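Local structure of exopolyphosphatase (Aquifex aeolicus, 1T6C) at residues Y132-E137 with T208-G213; G214-L219 with D291-S296. The protein probably hydrolyses phosphoanhydride bonds of polyphosphate or guanosine pentaphosphate, as a calcium-binding member of the Ppx/GppA phosphatase family with an actin-like fold. One frame throughout, in Å; residues are numbered along the deposited sequence.

Contact 1: Y132-E137 with T208-G213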
loop_
_atom_site.group_PDB
_atom_site.type_symbol
_atom_site.label_atom_id
_atom_site.label_comp_id
_atom_site.label_asym_id
_atom_site.label_seq_id
_atom_site.Cartn_x
_atom_site.Cartn_y
_atom_site.Cartn_z
ATOM N N TYR A 132 -1.539 12.736 -8.998
ATOM C CA TYR A 132 -2.101 13.918 -8.388
ATOM C C TYR A 132 -1.169 14.544 -7.351
ATOM O O TYR A 132 -0.902 15.746 -7.374
ATOM C CB TYR A 132 -3.448 13.586 -7.740
ATOM C CG TYR A 132 -3.951 14.746 -6.956
ATOM C CD1 TYR A 132 -4.539 15.821 -7.601
ATOM C CD2 TYR A 132 -3.787 14.822 -5.573
ATOM C CE1 TYR A 132 -4.968 16.907 -6.895
ATOM C CE2 TYR A 132 -4.208 15.939 -4.855
ATOM C CZ TYR A 132 -4.782 16.979 -5.546
ATOM O OH TYR A 132 -5.215 18.102 -4.909
ATOM N N SER A 133 -0.674 13.733 -6.422
ATOM C CA SER A 133 0.012 14.260 -5.243
ATOM C C SER A 133 1.477 14.574 -5.394
ATOM O O SER A 133 2.038 15.277 -4.526
ATOM C CB SER A 133 -0.162 13.305 -4.062
ATOM O OG SER A 133 0.580 12.131 -4.236
ATOM N N LEU A 134 2.101 14.089 -6.470
ATOM C CA LEU A 134 3.523 14.337 -6.734
ATOM C C LEU A 134 3.814 14.863 -8.132
ATOM O O LEU A 134 4.861 15.487 -8.335
ATOM C CB LEU A 134 4.357 13.072 -6.509
ATOM C CG LEU A 134 4.561 12.670 -5.034
ATOM C CD1 LEU A 134 5.246 11.300 -4.991
ATOM C CD2 LEU A 134 5.373 13.712 -4.269
ATOM N N LYS A 135 2.935 14.571 -9.072
ATOM C CA LYS A 135 3.105 14.981 -10.487
ATOM C C LYS A 135 4.512 14.657 -11.003
ATOM O O LYS A 135 5.211 15.530 -11.510
ATOM C CB LYS A 135 2.734 16.479 -10.657
ATOM C CG LYS A 135 1.278 16.768 -10.251
ATOM C CD LYS A 135 0.836 18.249 -10.270
ATOM C CE LYS A 135 -0.165 18.555 -9.102
ATOM N NZ LYS A 135 -1.494 17.796 -9.089
ATOM N N PRO A 136 4.956 13.413 -10.877
ATOM C CA PRO A 136 6.312 13.053 -11.298
ATOM C C PRO A 136 6.458 13.238 -12.817
ATOM O O PRO A 136 5.511 13.025 -13.569
ATOM C CB PRO A 136 6.415 11.579 -10.920
ATOM C CG PRO A 136 5.025 11.118 -10.932
ATOM C CD PRO A 136 4.222 12.238 -10.368
ATOM N N GLU A 137 7.662 13.603 -13.234
ATOM C CA GLU A 137 7.931 13.914 -14.632
ATOM C C GLU A 137 8.451 12.749 -15.434
ATOM O O GLU A 137 9.080 11.818 -14.927
ATOM C CB GLU A 137 8.965 15.034 -14.705
ATOM C CG GLU A 137 8.427 16.390 -14.330
ATOM C CD GLU A 137 9.473 17.470 -14.481
ATOM O OE1 GLU A 137 10.596 17.292 -13.958
ATOM O OE2 GLU A 137 9.174 18.491 -15.128
ATOM N N THR A 208 11.605 8.514 -13.601
ATOM C CA THR A 208 11.284 8.755 -12.203
ATOM C C THR A 208 10.692 7.482 -11.605
ATOM O O THR A 208 9.745 6.932 -12.139
ATOM C CB THR A 208 10.220 9.866 -12.053
ATOM O OG1 THR A 208 10.627 11.064 -12.732
ATOM C CG2 THR A 208 10.019 10.259 -10.557
ATOM N N ILE A 209 11.247 7.068 -10.480
ATOM C CA ILE A 209 10.684 6.021 -9.638
ATOM C C ILE A 209 10.064 6.645 -8.406
ATOM O O ILE A 209 10.689 7.442 -7.714
ATOM C CB ILE A 209 11.754 4.998 -9.233
ATOM C CG1 ILE A 209 12.253 4.261 -10.482
ATOM C CG2 ILE A 209 11.167 4.022 -8.228
ATOM C CD1 ILE A 209 13.380 3.285 -10.217
ATOM N N VAL A 210 8.832 6.234 -8.094
ATOM C CA VAL A 210 8.157 6.678 -6.894
ATOM C C VAL A 210 7.874 5.458 -6.056
ATOM O O VAL A 210 7.307 4.488 -6.561
ATOM C CB VAL A 210 6.816 7.347 -7.212
ATOM C CG1 VAL A 210 6.110 7.776 -5.960
ATOM C CG2 VAL A 210 7.026 8.558 -8.108
ATOM N N GLY A 211 8.299 5.506 -4.799
ATOM C CA GLY A 211 8.087 4.400 -3.882
ATOM C C GLY A 211 6.951 4.661 -2.898
ATOM O O GLY A 211 6.828 5.733 -2.334
ATOM N N LEU A 212 6.134 3.641 -2.697
ATOM C CA LEU A 212 4.953 3.661 -1.776
ATOM C C LEU A 212 4.957 2.520 -0.794
ATOM O O LEU A 212 5.491 1.447 -1.082
ATOM C CB LEU A 212 3.628 3.527 -2.563
ATOM C CG LEU A 212 3.105 4.680 -3.416
ATOM C CD1 LEU A 212 4.141 5.249 -4.387
ATOM C CD2 LEU A 212 1.906 4.246 -4.176
ATOM N N GLY A 213 4.236 2.735 0.316
ATOM C CA GLY A 213 3.975 1.714 1.318
ATOM C C GLY A 213 4.663 1.994 2.627
ATOM O O GLY A 213 5.464 2.929 2.762
HETATM O O HOH W 1 9.645 14.069 -11.282
#
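T208 turns OG1 in beside its backbone N (chi1 -54°), which leaves the CG2 methyl anti to that N; the hydroxyl then meets E137 and the methyl P136. In V210, two residues on, the CG1 methyl is swung away from the backbone N (chi1 179°) and toward L134, and CG2 is left for P136. T208 OG1 donates to the carbonyl O of E137 over 2.8 Å, arriving in the carbonyl plane on a lone pair at a C=O...donor angle of 144°. A water accepts from E137 N at 2.8 Å and makes a longer bond to the same T208 hydroxyl, a weak second link between T208 and the backbone of E137. Beyond this polar pair the contact is apolar. P136 CB lies 3.9 Å from T208 CG2 and 4.2 Å from V210 CG2, lodged against both methyls, and L134 CD1 reaches V210 CG1 at 3.8 Å, the two side chains running obliquely across one another. A valine in place of T208 would probably leave the E137 carbonyl without its hydroxyl donor and the water with one partner fewer. V130 of helix 119-133 also packs on P136 and V210. The arrangement is that of an alpha/beta layer in the actin-like fold, in which the turn between helix 119-133 and strand 139-146 is laid against the neighbouring parallel strand 208-212.

Contact 2: G214-L219 with D291-S296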
loop_
_atom_site.group_PDB
_atom_site.type_symbol
_atom_site.label_atom_id
_atom_site.label_comp_id
_atom_site.label_asym_id
_atom_site.label_seq_id
_atom_site.Cartn_x
_atom_site.Cartn_y
_atom_site.Cartn_z
ATOM N N GLY A 214 4.400 1.101 3.583
ATOM C CA GLY A 214 4.861 1.240 4.947
ATOM C C GLY A 214 6.350 1.153 5.138
ATOM O O GLY A 214 6.929 1.816 6.013
ATOM N N THR A 215 7.004 0.336 4.323
ATOM C CA THR A 215 8.446 0.250 4.400
ATOM C C THR A 215 9.109 1.573 4.008
ATOM O O THR A 215 9.924 2.105 4.755
ATOM C CB THR A 215 8.980 -0.887 3.509
ATOM O OG1 THR A 215 8.422 -2.153 3.941
ATOM C CG2 THR A 215 10.488 -0.965 3.686
ATOM N N ILE A 216 8.773 2.064 2.829
ATOM C CA ILE A 216 9.495 3.220 2.286
ATOM C C ILE A 216 9.187 4.536 3.029
ATOM O O ILE A 216 10.065 5.398 3.187
ATOM C CB ILE A 216 9.302 3.302 0.757
ATOM C CG1 ILE A 216 10.447 4.103 0.127
ATOM C CG2 ILE A 216 7.936 3.824 0.422
ATOM C CD1 ILE A 216 11.777 3.371 0.093
ATOM N N THR A 217 7.972 4.696 3.547
ATOM C CA THR A 217 7.668 5.893 4.313
ATOM C C THR A 217 8.356 5.827 5.673
ATOM O O THR A 217 8.795 6.839 6.186
ATOM C CB THR A 217 6.152 6.142 4.509
ATOM O OG1 THR A 217 5.498 4.965 5.015
ATOM C CG2 THR A 217 5.480 6.453 3.171
ATOM N N THR A 218 8.442 4.642 6.269
ATOM C CA THR A 218 9.225 4.491 7.501
ATOM C C THR A 218 10.677 4.802 7.253
ATOM O O THR A 218 11.287 5.520 8.038
ATOM C CB THR A 218 9.071 3.094 8.063
ATOM O OG1 THR A 218 7.693 2.875 8.404
ATOM C CG2 THR A 218 9.862 2.948 9.345
ATOM N N LEU A 219 11.226 4.330 6.129
ATOM C CA LEU A 219 12.616 4.634 5.774
ATOM C C LEU A 219 12.855 6.125 5.616
ATOM O O LEU A 219 13.833 6.667 6.138
ATOM C CB LEU A 219 13.013 3.896 4.493
ATOM C CG LEU A 219 13.817 2.624 4.499
ATOM C CD1 LEU A 219 14.571 2.547 3.195
ATOM C CD2 LEU A 219 14.779 2.484 5.660
ATOM N N ASP A 291 19.409 6.092 -9.469
ATOM C CA ASP A 291 20.131 6.400 -8.259
ATOM C C ASP A 291 19.227 6.817 -7.103
ATOM O O ASP A 291 19.703 6.959 -5.994
ATOM C CB ASP A 291 21.142 7.500 -8.506
ATOM C CG ASP A 291 22.323 7.037 -9.342
ATOM O OD1 ASP A 291 22.676 5.823 -9.351
ATOM O OD2 ASP A 291 22.941 7.858 -10.027
ATOM N N CYS A 292 17.952 7.066 -7.375
ATOM C CA CYS A 292 17.051 7.518 -6.307
ATOM C C CYS A 292 15.594 7.301 -6.660
ATOM O O CYS A 292 15.233 7.060 -7.821
ATOM C CB CYS A 292 17.271 8.980 -5.981
ATOM S SG CYS A 292 16.691 10.083 -7.259
ATOM N N LEU A 293 14.762 7.422 -5.638
ATOM C CA LEU A 293 13.336 7.421 -5.797
ATOM C C LEU A 293 12.732 8.538 -4.946
ATOM O O LEU A 293 13.400 9.084 -4.063
ATOM C CB LEU A 293 12.729 6.080 -5.417
ATOM C CG LEU A 293 12.954 5.561 -3.995
ATOM C CD1 LEU A 293 12.084 6.270 -2.943
ATOM C CD2 LEU A 293 12.699 4.035 -3.962
ATOM N N ILE A 294 11.491 8.867 -5.242
ATOM C CA ILE A 294 10.693 9.830 -4.499
ATOM C C ILE A 294 9.651 9.060 -3.693
ATOM O O ILE A 294 9.062 8.124 -4.202
ATOM C CB ILE A 294 9.982 10.842 -5.479
ATOM C CG1 ILE A 294 10.993 11.454 -6.444
ATOM C CG2 ILE A 294 9.275 11.964 -4.700
ATOM C CD1 ILE A 294 10.367 12.326 -7.533
ATOM N N VAL A 295 9.443 9.472 -2.451
ATOM C CA VAL A 295 8.503 8.800 -1.542
ATOM C C VAL A 295 7.136 9.437 -1.647
ATOM O O VAL A 295 6.988 10.640 -1.638
ATOM C CB VAL A 295 9.046 8.832 -0.088
ATOM C CG1 VAL A 295 8.071 8.178 0.893
ATOM C CG2 VAL A 295 10.416 8.131 -0.047
ATOM N N SER A 296 6.105 8.591 -1.723
ATOM C CA SER A 296 4.723 9.046 -1.617
ATOM C C SER A 296 4.071 8.513 -0.354
ATOM O O SER A 296 4.163 7.328 -0.058
ATOM C CB SER A 296 3.909 8.556 -2.819
ATOM O OG SER A 296 2.565 8.975 -2.665
#
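I216 and T217 set the start of helix 214-223 against L293, V295 and S296 of strand 292-296, a helix-on-sheet layer of the actin-like alpha/beta fold. The short helical segment runs almost crosswise to the strand, at 103° between their N-to-C directions, with the axes 8.3 Å apart. Apolar contacts carry most of the interface. I216 has CG1 anti to its backbone N (chi1 -157°), which sends that branch to the strand, where CG1 sits 4.0 Å from V295 CG2 and 4.1 Å from L293 CD1. The I216 and L293 side chains meet end on, whereas I216 and V295 run past each other in opposite directions. V295 thus divides its two methyls between neighbouring helix residues, CG2 to I216 and CG1 to T217 CG2 at 3.9 Å. F281 of helix 274-288 packs on both I216 and L293, and L239 of strand 238-240 on I216 and V295, closing a buried apolar cluster. Polar bonds stay off the interface itself: the T217 hydroxyl bonds to the carbonyl O of G213, just before the helix, leaving its methyl for the strand, and S296 OG to W298 O. One residue further on, G214 O accepts from both the backbone N and OG1 of T218, the latter at 2.7 Å and nearly in line with the C=O bond. T217 CG2 also rests 3.6 Å from S296 O, a methyl against a backbone carbonyl.

The two contacts follow in series along the chain, contact 1 closing at G213 where the helix of contact 2 begins, and their centres lie 10 Å apart. They share one mixed sheet: strands 208-212 and 292-296 are parallel neighbours, joined by probable hydrogen bonds G211 N to I294 O (2.8 Å) and I209 O to I294 N (3.0 Å). V210 points toward 132-137, whereas I209 points away from it and touches L293, which points toward helix 214-223. The contacts therefore lie on opposite faces of the sheet, with helices 119-133 and 214-223 on either side, as in an alpha/beta sandwich of the actin-like fold. Neither belongs to the calcium site, which D144, G146, S149 and E151 form.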